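Local structure of sensor protein qseC (Escherichia coli, 3JZ3) at residues Arg50-Val55 / Leu118-Arg123; Ser84-Ile89 / Val100-Asn105; Arg123-Asn128 / Phe208-Ser213; Val139-Asn144 / Phe148-Asn153. The protein acts as the sensor histidine kinase of the QseB/QseC two-component system, using ATP to phosphorylate histidine and activating the flagella regulon through transcription of FlhDC. All blocks are in the same frame, centred on the assembly; numbering follows the deposited sequence.

How the interactions relate
Interactions 2, 3 and 4 all belong to the ATPase-like kinase domain, while interaction 1 ties that domain to helix 42-61 of the dimerisation region. Helix 115-131 serves interactions 1 and 3, which share Arg123 and have centres about 12 Å apart. Interactions 2, 3 and 4 use one sheet: Thr103 N lies 2.8 Å from Val141 O, joining interactions 2 and 4, and Ala210 N lies 2.9 Å from Val150 O, joining interactions 3 and 4, whose centres are about 7 Å apart. No nucleotide lies in any of the four contacts; residues 157-182 are unmodelled, and the sulfate is held by Arg50 and Arg53 of interaction 1.

Interaction 1: residues Arg50-Val55 / Leu118-Arg123; sequences RATRLV and LSLLVR. With SO4 (sulfate ion), chain C.
Leu120 is the residue through which the kinase-domain helix 115-131 meets helix 42-61, which from its place in the sequence is the second helix of the HisKA dimerisation and phosphoacceptor region. The two short segments run at 125° to each other with their axes 10.8 Å apart, so contact is left to side-chain ends. Leu120 divides its two methyls between neighbouring turns: CD1 lies 4.1 Å from Val55 CG1, whereas CD2 reaches back to Ala51 CB at 4.2 Å and rests beside Thr52 OG1. Val55 offers CG1 because that methyl stands anti to the backbone N (chi1 174°). The side chains of Thr52 and Leu120 pass alongside, pointing opposite ways, and the threonine hydroxyl is spent elsewhere, on Ile48 O and on Asn124 ND2 of the other helix.

On helix 42-61, away from Leu120, Arg50 and Arg53 hold a sulfate ion, probably taken from the crystallisation liquor. Arg50 grips O2 with both NE and NH2, each 2.8 Å from it; Arg53 NH2 reaches O3 at 3.0 Å and O1 at 3.1 Å. The sulfur lies in plane at the edge of each guanidinium, so both groups present their N-H edges to the oxygens, and the sulfate bridges the two arginines. Arg53 NH2 also makes a salt bridge to Asp72 of the second subunit.

Around the contact, helix 186-193 touches Thr52 and Leu121, helix 78-95 packs on Leu118 and Val122, and Val55 also meets Leu58 of the second subunit.

Interaction 2: residues Ser84-Ile89 / Val100-Asn105; sequences SSVMDI and VRLTLN
Val86 and Val100 face each other across the gap between helix 78-95 and strand 99-104, their side chains overlapping alongside, each pointing back past the other. Both valines have CG1 anti to the backbone N (chi1 167° for Val86), and it is these two methyls that come nearest, with Val86 CG1 3.9 Å from Val100 CG1. The second methyl of Val86 also leans on the same partner, CG2 lying 4.1 Å from Val100 CG1, so one strand methyl fits against the fork of the helix valine.

Ile89 approaches differently: its side chain crosses that of Val100 at about a right angle. The branch methyl does the touching, Ile89 CG2 standing 4.1 Å from Val100 CG2. The longer arm of the isoleucine leads away from the strand instead, toward Arg123 and Asp127 on helix 115-131. Val100 is thus shared, giving CG1 to Val86 and CG2 to Ile89, and Ala93 of the same helix lies against it as well. Two residues along the strand, Leu102 adds a looser touch, its CD1 being 4.3 Å from Val86 CG2.

Helix and strand segments run nearly antiparallel, with axes 9.7 Å apart. Helix 78-95 packs here on one face of the mixed sheet, at its outermost strand 99-104, as part of the alpha/beta sandwich of the histidine-kinase ATPase domain.

Every atom that meets here is a methyl of a branched aliphatic side chain, so the contact rests on dispersion and the burial of methyl groups, with the polar side chains of Ser85 and Arg101 turned to partners elsewhere.

Interaction 3: residues Arg123-Asn128 / Phe208-Ser213; sequences RNLLDN and FEAKVS
Leu125 reaches from helix 115-131 to the central part of strand 208-213 and touches two residues that lie on the same side of it. Its CB leaves the helix toward the strand, and chi1 of -65° puts CG anti to the carbonyl carbon. From that branch point the chain splits. CD1 goes to Val212, meeting CG2 at 3.8 Å, in an oblique crossing of the two side chains. CD2 goes to Ala210, ending 3.8 Å from its CB. The nearest backbone approach is here, Leu125 CA 7.3 Å from Ala210 CA, consistent with the small side chain of the alanine. The leucine is hemmed in further by Phe148 and Phe200 from the neighbouring strands 147-151 and 197-202, which makes it part of a continuous apolar layer.

One helix turn on, Asn128 brings its amide against Phe208. ND2 lies 3.8 Å from CE2 and 4.2 Å from CD2, so it comes nearest the CD2-CE2 bond, obliquely to the ring. The side chains cross at about a right angle, and the amide and ring planes are 73° apart. On the far flank of the helix, Arg123 NE and Asp127 OD1 are held 3.5 Å apart in a long, weak ion pair.

The sequence NLLDNA marks helix 115-131 as the N-box helix of the GHKL (Bergerat) ATPase fold, and its packing on the sheet fits the alpha/beta sandwich that binds ATP in histidine kinases, gyrase B and Hsp90.

Interaction 4: residues Val139-Asn144 / Phe148-Asn153; sequences VDVTLN and FIVRDN
Thr142 and Ile149 form one hydrogen-bonded antiparallel pair of this hairpin, and Asp140 and Arg151 the other. In the first, Thr142 N to Ile149 O and Ile149 N to Thr142 O are both 2.8 Å. In the second, Asp140 N reaches Arg151 O at 2.8 Å, while the return bond from Arg151 N is more bent, 135° at the hydrogen. CA-H...O contacts fill in between, such as Val141 CA to Ile149 O at 3.3 Å. A water joins Thr142 OG1 and gives a hydrogen bond to Ile149 O.

Charged groups share the face of Thr142 and Ile149. The side chains of Asp140 and Arg151 run alongside each other in the same direction, but their planes are 70° apart and OD2 stays 4.1 Å from NH1, well out of the guanidinium plane: the attraction is electrostatic only. Asp140 OD1 makes its salt bridge with Arg101 on the next strand, and Arg151 NH1 gives a hydrogen bond of 3.1 Å to the poorly ordered Asn153 OD1.

The apolar contacts are on the face of Val141, Val150, Leu143 and Phe148. Leu143 CD1 meets Phe148 CB at 4.1 Å. Phe148 has CG between the backbone N and the carbonyl carbon (chi1 68°), which sends its ring away from strand 138-143 and toward the helices, against Val122, Leu82 and also Val212 of strand 208-213.

Such a hairpin, helix-covered on one face and running into the DNGPG sequence of the G1 box, is characteristic of histidine-kinase ATPase domains, where that box lines the nucleotide pocket in relatives.

Interaction 1: residues Arg50-Val55 / Leu118-Arg123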
loop_
_atom_site.group_PDB
_atom_site.type_symbol
_atom_site.label_atom_id
_atom_site.label_comp_id
_atom_site.label_asym_id
_atom_site.label_seq_id
_atom_site.Cartn_x
_atom_site.Cartn_y
_atom_site.Cartn_z
ATOM N N ARG B 50 -7.692 -2.777 2.676
ATOM C CA ARG B 50 -7.364 -3.567 1.491
ATOM C C ARG B 50 -5.908 -4.025 1.478
ATOM O O ARG B 50 -5.623 -5.170 1.137
ATOM C CB ARG B 50 -7.670 -2.777 0.221
ATOM C CG ARG B 50 -9.146 -2.545 -0.015
ATOM C CD ARG B 50 -9.351 -1.436 -1.016
ATOM N NE ARG B 50 -10.767 -1.153 -1.204
ATOM C CZ ARG B 50 -11.259 -0.364 -2.151
ATOM N NH1 ARG B 50 -10.450 0.237 -3.019
ATOM N NH2 ARG B 50 -12.570 -0.181 -2.231
ATOM N N ALA B 51 -4.995 -3.128 1.845
ATOM C CA ALA B 51 -3.577 -3.464 1.960
ATOM C C ALA B 51 -3.343 -4.496 3.060
ATOM O O ALA B 51 -2.523 -5.401 2.900
ATOM C CB ALA B 51 -2.749 -2.218 2.211
ATOM N N THR B 52 -4.081 -4.357 4.162
ATOM C CA THR B 52 -4.020 -5.289 5.292
ATOM C C THR B 52 -4.425 -6.700 4.869
ATOM O O THR B 52 -3.663 -7.646 5.063
ATOM C CB THR B 52 -4.914 -4.809 6.464
ATOM O OG1 THR B 52 -4.353 -3.624 7.038
ATOM C CG2 THR B 52 -5.042 -5.875 7.545
ATOM N N ARG B 53 -5.617 -6.824 4.288
ATOM C CA ARG B 53 -6.137 -8.104 3.797
ATOM C C ARG B 53 -5.163 -8.850 2.881
ATOM O O ARG B 53 -4.915 -10.045 3.076
ATOM C CB ARG B 53 -7.483 -7.896 3.101
ATOM C CG ARG B 53 -8.664 -8.392 3.913
ATOM C CD ARG B 53 -9.802 -7.385 3.975
ATOM N NE ARG B 53 -10.265 -6.916 2.669
ATOM C CZ ARG B 53 -11.033 -5.840 2.495
ATOM N NH1 ARG B 53 -11.424 -5.115 3.541
ATOM N NH2 ARG B 53 -11.406 -5.479 1.278
ATOM N N LEU B 54 -4.602 -8.142 1.903
ATOM C CA LEU B 54 -3.658 -8.737 0.961
ATOM C C LEU B 54 -2.356 -9.178 1.635
ATOM O O LEU B 54 -1.936 -10.330 1.484
ATOM C CB LEU B 54 -3.362 -7.771 -0.193
ATOM C CG LEU B 54 -2.420 -8.238 -1.313
ATOM C CD1 LEU B 54 -2.895 -9.543 -1.957
ATOM C CD2 LEU B 54 -2.270 -7.149 -2.363
ATOM N N VAL B 55 -1.728 -8.262 2.373
ATOM C CA VAL B 55 -0.426 -8.521 2.994
ATOM C C VAL B 55 -0.545 -9.548 4.122
ATOM O O VAL B 55 0.349 -10.377 4.304
ATOM C CB VAL B 55 0.266 -7.211 3.470
ATOM C CG1 VAL B 55 1.540 -7.513 4.241
ATOM C CG2 VAL B 55 0.583 -6.310 2.278
ATOM N N LEU B 118 5.385 -2.475 9.975
ATOM C CA LEU B 118 5.161 -1.786 11.254
ATOM C C LEU B 118 4.196 -0.622 11.092
ATOM O O LEU B 118 3.416 -0.319 11.998
ATOM C CB LEU B 118 6.471 -1.314 11.887
ATOM C CG LEU B 118 7.302 -2.397 12.577
ATOM C CD1 LEU B 118 8.484 -1.764 13.294
ATOM C CD2 LEU B 118 6.458 -3.229 13.549
ATOM N N SER B 119 4.256 0.010 9.926
ATOM C CA SER B 119 3.351 1.090 9.574
ATOM C C SER B 119 1.915 0.569 9.479
ATOM O O SER B 119 0.985 1.217 9.954
ATOM C CB SER B 119 3.795 1.741 8.263
ATOM O OG SER B 119 2.864 2.714 7.837
ATOM N N LEU B 120 1.753 -0.611 8.877
ATOM C CA LEU B 120 0.450 -1.278 8.772
ATOM C C LEU B 120 -0.122 -1.641 10.134
ATOM O O LEU B 120 -1.296 -1.397 10.397
ATOM C CB LEU B 120 0.553 -2.548 7.919
ATOM C CG LEU B 120 0.505 -2.427 6.398
ATOM C CD1 LEU B 120 0.774 -3.785 5.771
ATOM C CD2 LEU B 120 -0.838 -1.873 5.932
ATOM N N LEU B 121 0.710 -2.242 10.982
ATOM C CA LEU B 121 0.330 -2.577 12.353
ATOM C C LEU B 121 -0.218 -1.350 13.079
ATOM O O LEU B 121 -1.343 -1.374 13.585
ATOM C CB LEU B 121 1.532 -3.144 13.118
ATOM C CG LEU B 121 1.303 -3.722 14.519
ATOM C CD1 LEU B 121 2.464 -4.608 14.920
ATOM C CD2 LEU B 121 1.085 -2.631 15.564
ATOM N N VAL B 122 0.576 -0.281 13.114
ATOM C CA VAL B 122 0.217 0.924 13.860
ATOM C C VAL B 122 -1.070 1.535 13.314
ATOM O O VAL B 122 -1.955 1.928 14.075
ATOM C CB VAL B 122 1.368 1.971 13.862
ATOM C CG1 VAL B 122 0.897 3.285 14.458
ATOM C CG2 VAL B 122 2.569 1.444 14.639
ATOM N N ARG B 123 -1.167 1.584 11.990
ATOM C CA ARG B 123 -2.295 2.208 11.317
ATOM C C ARG B 123 -3.622 1.468 11.539
ATOM O O ARG B 123 -4.671 2.099 11.656
ATOM C CB ARG B 123 -1.990 2.362 9.830
ATOM C CG ARG B 123 -2.949 3.267 9.101
ATOM C CD ARG B 123 -2.750 4.731 9.443
ATOM N NE ARG B 123 -3.737 5.559 8.755
ATOM C CZ ARG B 123 -3.634 5.974 7.494
ATOM N NH1 ARG B 123 -2.584 5.646 6.754
ATOM N NH2 ARG B 123 -4.593 6.722 6.970
HETATM S S SO4 C . -13.407 -2.550 0.965
HETATM O O1 SO4 C . -12.120 -2.477 1.652
HETATM O O2 SO4 C . -13.221 -2.295 -0.462
HETATM O O3 SO4 C . -13.980 -3.882 1.144
HETATM O O4 SO4 C . -14.308 -1.548 1.525
#

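Interaction 2: residues Ser84-Ile89 / Val100-Asn105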
loop_
_atom_site.group_PDB
_atom_site.type_symbol
_atom_site.label_atom_id
_atom_site.label_comp_id
_atom_site.label_asym_id
_atom_site.label_seq_id
_atom_site.Cartn_x
_atom_site.Cartn_y
_atom_site.Cartn_z
ATOM N N SER B 84 4.328 9.956 12.247
ATOM C CA SER B 84 3.952 9.854 10.843
ATOM C C SER B 84 2.574 9.213 10.655
ATOM O O SER B 84 1.774 9.687 9.845
ATOM C CB SER B 84 5.017 9.071 10.072
ATOM O OG SER B 84 4.528 8.635 8.818
ATOM N N SER B 85 2.310 8.136 11.396
ATOM C CA SER B 85 1.005 7.480 11.377
ATOM C C SER B 85 -0.092 8.414 11.877
ATOM O O SER B 85 -1.178 8.474 11.292
ATOM C CB SER B 85 1.025 6.206 12.217
ATOM O OG SER B 85 1.811 5.208 11.600
ATOM N N VAL B 86 0.198 9.149 12.950
ATOM C CA VAL B 86 -0.744 10.132 13.468
ATOM C C VAL B 86 -1.008 11.182 12.392
ATOM O O VAL B 86 -2.157 11.573 12.174
ATOM C CB VAL B 86 -0.256 10.770 14.798
ATOM C CG1 VAL B 86 -1.072 12.010 15.148
ATOM C CG2 VAL B 86 -0.344 9.760 15.932
HETATM N N MSE B 87 0.053 11.592 11.695
HETATM C CA MSE B 87 -0.030 12.609 10.642
HETATM C C MSE B 87 -0.931 12.222 9.479
HETATM O O MSE B 87 -1.645 13.064 8.939
HETATM C CB MSE B 87 1.361 13.008 10.141
HETATM C CG MSE B 87 2.096 13.989 11.051
HETATM SE SE MSE B 87 0.998 15.515 11.612
HETATM C CE MSE B 87 -0.034 14.664 13.020
ATOM N N ASP B 88 -0.891 10.948 9.102
ATOM C CA ASP B 88 -1.750 10.424 8.047
ATOM C C ASP B 88 -3.224 10.578 8.403
ATOM O O ASP B 88 -4.073 10.720 7.520
ATOM C CB ASP B 88 -1.442 8.944 7.797
ATOM C CG ASP B 88 -0.159 8.732 7.011
ATOM O OD1 ASP B 88 0.258 9.650 6.269
ATOM O OD2 ASP B 88 0.429 7.634 7.129
ATOM N N ILE B 89 -3.500 10.570 9.705
ATOM C CA ILE B 89 -4.849 10.460 10.249
ATOM C C ILE B 89 -5.406 11.783 10.768
ATOM O O ILE B 89 -6.602 12.041 10.647
ATOM C CB ILE B 89 -4.871 9.388 11.384
ATOM C CG1 ILE B 89 -4.934 7.978 10.791
ATOM C CG2 ILE B 89 -6.009 9.612 12.381
ATOM C CD1 ILE B 89 -6.172 7.699 9.952
ATOM N N VAL B 100 -6.723 13.389 18.092
ATOM C CA VAL B 100 -5.655 12.402 18.276
ATOM C C VAL B 100 -4.482 13.029 19.029
ATOM O O VAL B 100 -3.856 13.980 18.558
ATOM C CB VAL B 100 -5.181 11.788 16.934
ATOM C CG1 VAL B 100 -4.132 10.708 17.178
ATOM C CG2 VAL B 100 -6.357 11.206 16.159
ATOM N N ARG B 101 -4.203 12.487 20.209
ATOM C CA ARG B 101 -3.151 12.997 21.073
ATOM C C ARG B 101 -1.975 12.040 21.067
ATOM O O ARG B 101 -2.121 10.866 21.414
ATOM C CB ARG B 101 -3.680 13.181 22.498
ATOM C CG ARG B 101 -2.618 13.530 23.541
ATOM C CD ARG B 101 -3.193 13.496 24.957
ATOM N NE ARG B 101 -4.232 14.509 25.139
ATOM C CZ ARG B 101 -5.347 14.338 25.845
ATOM N NH1 ARG B 101 -5.596 13.182 26.451
ATOM N NH2 ARG B 101 -6.223 15.330 25.936
ATOM N N LEU B 102 -0.813 12.551 20.671
ATOM C CA LEU B 102 0.424 11.780 20.710
ATOM C C LEU B 102 1.312 12.204 21.879
ATOM O O LEU B 102 1.762 13.346 21.951
ATOM C CB LEU B 102 1.184 11.893 19.387
ATOM C CG LEU B 102 2.520 11.148 19.301
ATOM C CD1 LEU B 102 2.322 9.636 19.295
ATOM C CD2 LEU B 102 3.300 11.592 18.077
ATOM N N THR B 103 1.543 11.269 22.793
ATOM C CA THR B 103 2.413 11.482 23.943
ATOM C C THR B 103 3.681 10.652 23.760
ATOM O O THR B 103 3.614 9.462 23.447
ATOM C CB THR B 103 1.706 11.087 25.262
ATOM O OG1 THR B 103 0.506 11.856 25.411
ATOM C CG2 THR B 103 2.602 11.333 26.462
ATOM N N LEU B 104 4.834 11.286 23.949
ATOM C CA LEU B 104 6.110 10.604 23.802
ATOM C C LEU B 104 6.880 10.641 25.117
ATOM O O LEU B 104 7.476 11.664 25.474
ATOM C CB LEU B 104 6.929 11.229 22.670
ATOM C CG LEU B 104 6.267 11.328 21.289
ATOM C CD1 LEU B 104 6.977 12.359 20.434
ATOM C CD2 LEU B 104 6.223 9.970 20.584
ATOM N N ASN B 105 6.844 9.520 25.836
ATOM C CA ASN B 105 7.517 9.395 27.125
ATOM C C ASN B 105 8.979 9.014 26.978
ATOM O O ASN B 105 9.809 9.376 27.808
ATOM C CB ASN B 105 6.795 8.384 28.016
ATOM C CG ASN B 105 5.468 8.910 28.537
ATOM O OD1 ASN B 105 5.343 10.089 28.860
ATOM N ND2 ASN B 105 4.473 8.033 28.630
#

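Interaction 3: residues Arg123-Asn128 / Phe208-Ser213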
loop_
_atom_site.group_PDB
_atom_site.type_symbol
_atom_site.label_atom_id
_atom_site.label_comp_id
_atom_site.label_asym_id
_atom_site.label_seq_id
_atom_site.Cartn_x
_atom_site.Cartn_y
_atom_site.Cartn_z
ATOM N N ARG B 123 -1.167 1.584 11.990
ATOM C CA ARG B 123 -2.295 2.208 11.317
ATOM C C ARG B 123 -3.622 1.468 11.539
ATOM O O ARG B 123 -4.671 2.099 11.656
ATOM C CB ARG B 123 -1.990 2.362 9.830
ATOM C CG ARG B 123 -2.949 3.267 9.101
ATOM C CD ARG B 123 -2.750 4.731 9.443
ATOM N NE ARG B 123 -3.737 5.559 8.755
ATOM C CZ ARG B 123 -3.634 5.974 7.494
ATOM N NH1 ARG B 123 -2.584 5.646 6.754
ATOM N NH2 ARG B 123 -4.593 6.722 6.970
ATOM N N ASN B 124 -3.568 0.142 11.601
ATOM C CA ASN B 124 -4.737 -0.666 11.942
ATOM C C ASN B 124 -5.281 -0.358 13.333
ATOM O O ASN B 124 -6.492 -0.214 13.514
ATOM C CB ASN B 124 -4.419 -2.155 11.825
ATOM C CG ASN B 124 -4.640 -2.681 10.430
ATOM O OD1 ASN B 124 -5.773 -2.932 10.024
ATOM N ND2 ASN B 124 -3.558 -2.855 9.683
ATOM N N LEU B 125 -4.378 -0.257 14.305
ATOM C CA LEU B 125 -4.750 0.082 15.675
ATOM C C LEU B 125 -5.334 1.487 15.753
ATOM O O LEU B 125 -6.250 1.745 16.537
ATOM C CB LEU B 125 -3.542 -0.028 16.606
ATOM C CG LEU B 125 -2.888 -1.390 16.835
ATOM C CD1 LEU B 125 -1.654 -1.204 17.698
ATOM C CD2 LEU B 125 -3.850 -2.385 17.473
ATOM N N LEU B 126 -4.792 2.383 14.930
ATOM C CA LEU B 126 -5.226 3.772 14.877
ATOM C C LEU B 126 -6.590 3.933 14.230
ATOM O O LEU B 126 -7.454 4.610 14.778
ATOM C CB LEU B 126 -4.200 4.633 14.143
ATOM C CG LEU B 126 -3.165 5.344 15.005
ATOM C CD1 LEU B 126 -2.189 6.078 14.115
ATOM C CD2 LEU B 126 -3.849 6.312 15.951
ATOM N N ASP B 127 -6.769 3.321 13.060
ATOM C CA ASP B 127 -8.054 3.328 12.359
ATOM C C ASP B 127 -9.157 2.713 13.213
ATOM O O ASP B 127 -10.274 3.226 13.247
ATOM C CB ASP B 127 -7.952 2.587 11.022
ATOM C CG ASP B 127 -7.074 3.310 10.012
ATOM O OD1 ASP B 127 -6.713 4.484 10.244
ATOM O OD2 ASP B 127 -6.744 2.696 8.976
ATOM N N ASN B 128 -8.829 1.619 13.900
ATOM C CA ASN B 128 -9.745 0.970 14.829
ATOM C C ASN B 128 -10.135 1.880 15.999
ATOM O O ASN B 128 -11.303 1.912 16.403
ATOM C CB ASN B 128 -9.145 -0.342 15.344
ATOM C CG ASN B 128 -10.038 -1.042 16.360
ATOM O OD1 ASN B 128 -11.254 -1.134 16.179
ATOM N ND2 ASN B 128 -9.435 -1.544 17.434
ATOM N N PHE B 208 -11.552 1.334 25.071
ATOM C CA PHE B 208 -10.701 0.264 24.544
ATOM C C PHE B 208 -9.217 0.622 24.614
ATOM O O PHE B 208 -8.846 1.797 24.580
ATOM C CB PHE B 208 -11.106 -0.083 23.107
ATOM C CG PHE B 208 -10.463 -1.336 22.576
ATOM C CD1 PHE B 208 -10.865 -2.590 23.031
ATOM C CD2 PHE B 208 -9.460 -1.263 21.612
ATOM C CE1 PHE B 208 -10.273 -3.754 22.536
ATOM C CE2 PHE B 208 -8.863 -2.421 21.110
ATOM C CZ PHE B 208 -9.273 -3.669 21.574
ATOM N N GLU B 209 -8.376 -0.403 24.718
ATOM C CA GLU B 209 -6.933 -0.220 24.816
ATOM C C GLU B 209 -6.176 -1.339 24.098
ATOM O O GLU B 209 -6.526 -2.517 24.216
ATOM C CB GLU B 209 -6.510 -0.148 26.286
ATOM C CG GLU B 209 -5.016 0.073 26.514
ATOM C CD GLU B 209 -4.595 -0.162 27.956
ATOM O OE1 GLU B 209 -5.289 0.333 28.873
ATOM O OE2 GLU B 209 -3.565 -0.838 28.175
ATOM N N ALA B 210 -5.146 -0.953 23.352
ATOM C CA ALA B 210 -4.226 -1.898 22.731
ATOM C C ALA B 210 -2.801 -1.512 23.108
ATOM O O ALA B 210 -2.422 -0.343 22.999
ATOM C CB ALA B 210 -4.403 -1.901 21.223
ATOM N N LYS B 211 -2.023 -2.490 23.563
ATOM C CA LYS B 211 -0.646 -2.246 23.979
ATOM C C LYS B 211 0.322 -3.182 23.267
ATOM O O LYS B 211 0.223 -4.407 23.385
ATOM C CB LYS B 211 -0.496 -2.393 25.496
ATOM C CG LYS B 211 0.941 -2.228 26.003
ATOM C CD LYS B 211 1.166 -2.945 27.331
ATOM C CE LYS B 211 0.644 -2.138 28.513
ATOM N NZ LYS B 211 0.677 -2.928 29.773
ATOM N N VAL B 212 1.261 -2.591 22.531
ATOM C CA VAL B 212 2.284 -3.357 21.840
ATOM C C VAL B 212 3.575 -3.271 22.643
ATOM O O VAL B 212 4.159 -2.201 22.782
ATOM C CB VAL B 212 2.494 -2.867 20.391
ATOM C CG1 VAL B 212 3.572 -3.685 19.690
ATOM C CG2 VAL B 212 1.186 -2.938 19.608
ATOM N N SER B 213 4.009 -4.407 23.177
ATOM C CA SER B 213 5.206 -4.449 24.002
ATOM C C SER B 213 6.308 -5.279 23.361
ATOM O O SER B 213 6.042 -6.192 22.574
ATOM C CB SER B 213 4.876 -4.991 25.394
ATOM O OG SER B 213 4.293 -6.279 25.305
#

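Interaction 4: residues Val139-Asn144 / Phe148-Asn153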
loop_
_atom_site.group_PDB
_atom_site.type_symbol
_atom_site.label_atom_id
_atom_site.label_comp_id
_atom_site.label_asym_id
_atom_site.label_seq_id
_atom_site.Cartn_x
_atom_site.Cartn_y
_atom_site.Cartn_z
ATOM N N VAL B 139 -8.467 10.199 21.175
ATOM C CA VAL B 139 -7.649 9.001 20.989
ATOM C C VAL B 139 -6.240 9.265 21.520
ATOM O O VAL B 139 -5.582 10.216 21.101
ATOM C CB VAL B 139 -7.583 8.565 19.505
ATOM C CG1 VAL B 139 -6.640 7.376 19.327
ATOM C CG2 VAL B 139 -8.977 8.225 18.985
ATOM N N ASP B 140 -5.790 8.418 22.443
ATOM C CA ASP B 140 -4.466 8.550 23.049
ATOM C C ASP B 140 -3.459 7.570 22.462
ATOM O O ASP B 140 -3.623 6.354 22.587
ATOM C CB ASP B 140 -4.546 8.352 24.567
ATOM C CG ASP B 140 -5.239 9.496 25.268
ATOM O OD1 ASP B 140 -4.761 10.642 25.143
ATOM O OD2 ASP B 140 -6.258 9.250 25.953
ATOM N N VAL B 141 -2.419 8.113 21.833
ATOM C CA VAL B 141 -1.292 7.316 21.350
ATOM C C VAL B 141 -0.064 7.654 22.191
ATOM O O VAL B 141 0.359 8.810 22.240
ATOM C CB VAL B 141 -0.995 7.560 19.849
ATOM C CG1 VAL B 141 0.092 6.612 19.352
ATOM C CG2 VAL B 141 -2.257 7.391 19.016
ATOM N N THR B 142 0.497 6.644 22.847
ATOM C CA THR B 142 1.588 6.846 23.794
ATOM C C THR B 142 2.770 5.938 23.482
ATOM O O THR B 142 2.607 4.732 23.326
ATOM C CB THR B 142 1.120 6.589 25.250
ATOM O OG1 THR B 142 0.014 7.446 25.557
ATOM C CG2 THR B 142 2.243 6.854 26.252
ATOM N N LEU B 143 3.958 6.523 23.391
ATOM C CA LEU B 143 5.175 5.744 23.235
ATOM C C LEU B 143 5.953 5.709 24.547
ATOM O O LEU B 143 6.350 6.754 25.070
ATOM C CB LEU B 143 6.049 6.309 22.113
ATOM C CG LEU B 143 7.426 5.673 21.902
ATOM C CD1 LEU B 143 7.325 4.195 21.515
ATOM C CD2 LEU B 143 8.212 6.460 20.859
ATOM N N ASN B 144 6.151 4.500 25.066
ATOM C CA ASN B 144 6.965 4.269 26.254
ATOM C C ASN B 144 8.250 3.526 25.874
ATOM O O ASN B 144 8.420 3.136 24.715
ATOM C CB ASN B 144 6.161 3.493 27.299
ATOM C CG ASN B 144 4.928 4.245 27.754
ATOM O OD1 ASN B 144 5.025 5.375 28.231
ATOM N ND2 ASN B 144 3.759 3.629 27.599
ATOM N N PHE B 148 4.218 0.726 23.152
ATOM C CA PHE B 148 3.343 1.849 22.836
ATOM C C PHE B 148 1.884 1.456 23.039
ATOM O O PHE B 148 1.542 0.273 22.994
ATOM C CB PHE B 148 3.626 2.485 21.456
ATOM C CG PHE B 148 3.288 1.614 20.279
ATOM C CD1 PHE B 148 2.010 1.634 19.725
ATOM C CD2 PHE B 148 4.261 0.811 19.692
ATOM C CE1 PHE B 148 1.694 0.839 18.619
ATOM C CE2 PHE B 148 3.960 0.012 18.580
ATOM C CZ PHE B 148 2.674 0.024 18.048
ATOM N N ILE B 149 1.043 2.449 23.303
ATOM C CA ILE B 149 -0.364 2.211 23.606
ATOM C C ILE B 149 -1.251 3.072 22.723
ATOM O O ILE B 149 -1.006 4.268 22.559
ATOM C CB ILE B 149 -0.700 2.507 25.098
ATOM C CG1 ILE B 149 0.114 1.606 26.039
ATOM C CG2 ILE B 149 -2.199 2.334 25.364
ATOM C CD1 ILE B 149 0.225 2.132 27.477
ATOM N N VAL B 150 -2.271 2.444 22.144
ATOM C CA VAL B 150 -3.340 3.155 21.453
ATOM C C VAL B 150 -4.620 2.923 22.256
ATOM O O VAL B 150 -4.974 1.783 22.561
ATOM C CB VAL B 150 -3.494 2.684 19.985
ATOM C CG1 VAL B 150 -4.523 3.534 19.247
ATOM C CG2 VAL B 150 -2.151 2.734 19.263
ATOM N N ARG B 151 -5.298 4.013 22.607
ATOM C CA ARG B 151 -6.396 3.976 23.567
ATOM C C ARG B 151 -7.520 4.928 23.159
ATOM O O ARG B 151 -7.272 6.097 22.861
ATOM C CB ARG B 151 -5.860 4.349 24.951
ATOM C CG ARG B 151 -6.894 4.423 26.053
ATOM C CD ARG B 151 -6.498 5.477 27.076
ATOM N NE ARG B 151 -7.354 5.453 28.261
ATOM C CZ ARG B 151 -8.569 5.992 28.334
ATOM N NH1 ARG B 151 -9.104 6.606 27.283
ATOM N NH2 ARG B 151 -9.258 5.909 29.464
ATOM N N ASP B 152 -8.751 4.423 23.151
ATOM C CA ASP B 152 -9.928 5.232 22.822
ATOM C C ASP B 152 -10.962 5.231 23.952
ATOM O O ASP B 152 -10.781 4.553 24.964
ATOM C CB ASP B 152 -10.558 4.763 21.499
ATOM C CG ASP B 152 -11.037 3.318 21.552
ATOM O OD1 ASP B 152 -10.368 2.445 20.956
ATOM O OD2 ASP B 152 -12.082 3.052 22.189
ATOM N N ASN B 153 -12.039 5.993 23.763
ATOM C CA ASN B 153 -13.136 6.079 24.733
ATOM C C ASN B 153 -14.421 5.390 24.268
ATOM O O ASN B 153 -15.516 5.722 24.727
ATOM C CB ASN B 153 -13.431 7.544 25.069
ATOM C CG ASN B 153 -12.344 8.179 25.905
ATOM O OD1 ASN B 153 -12.031 7.708 27.000
ATOM N ND2 ASN B 153 -11.768 9.263 25.399
HETATM O O HOH W 1 -2.165 6.047 24.983
#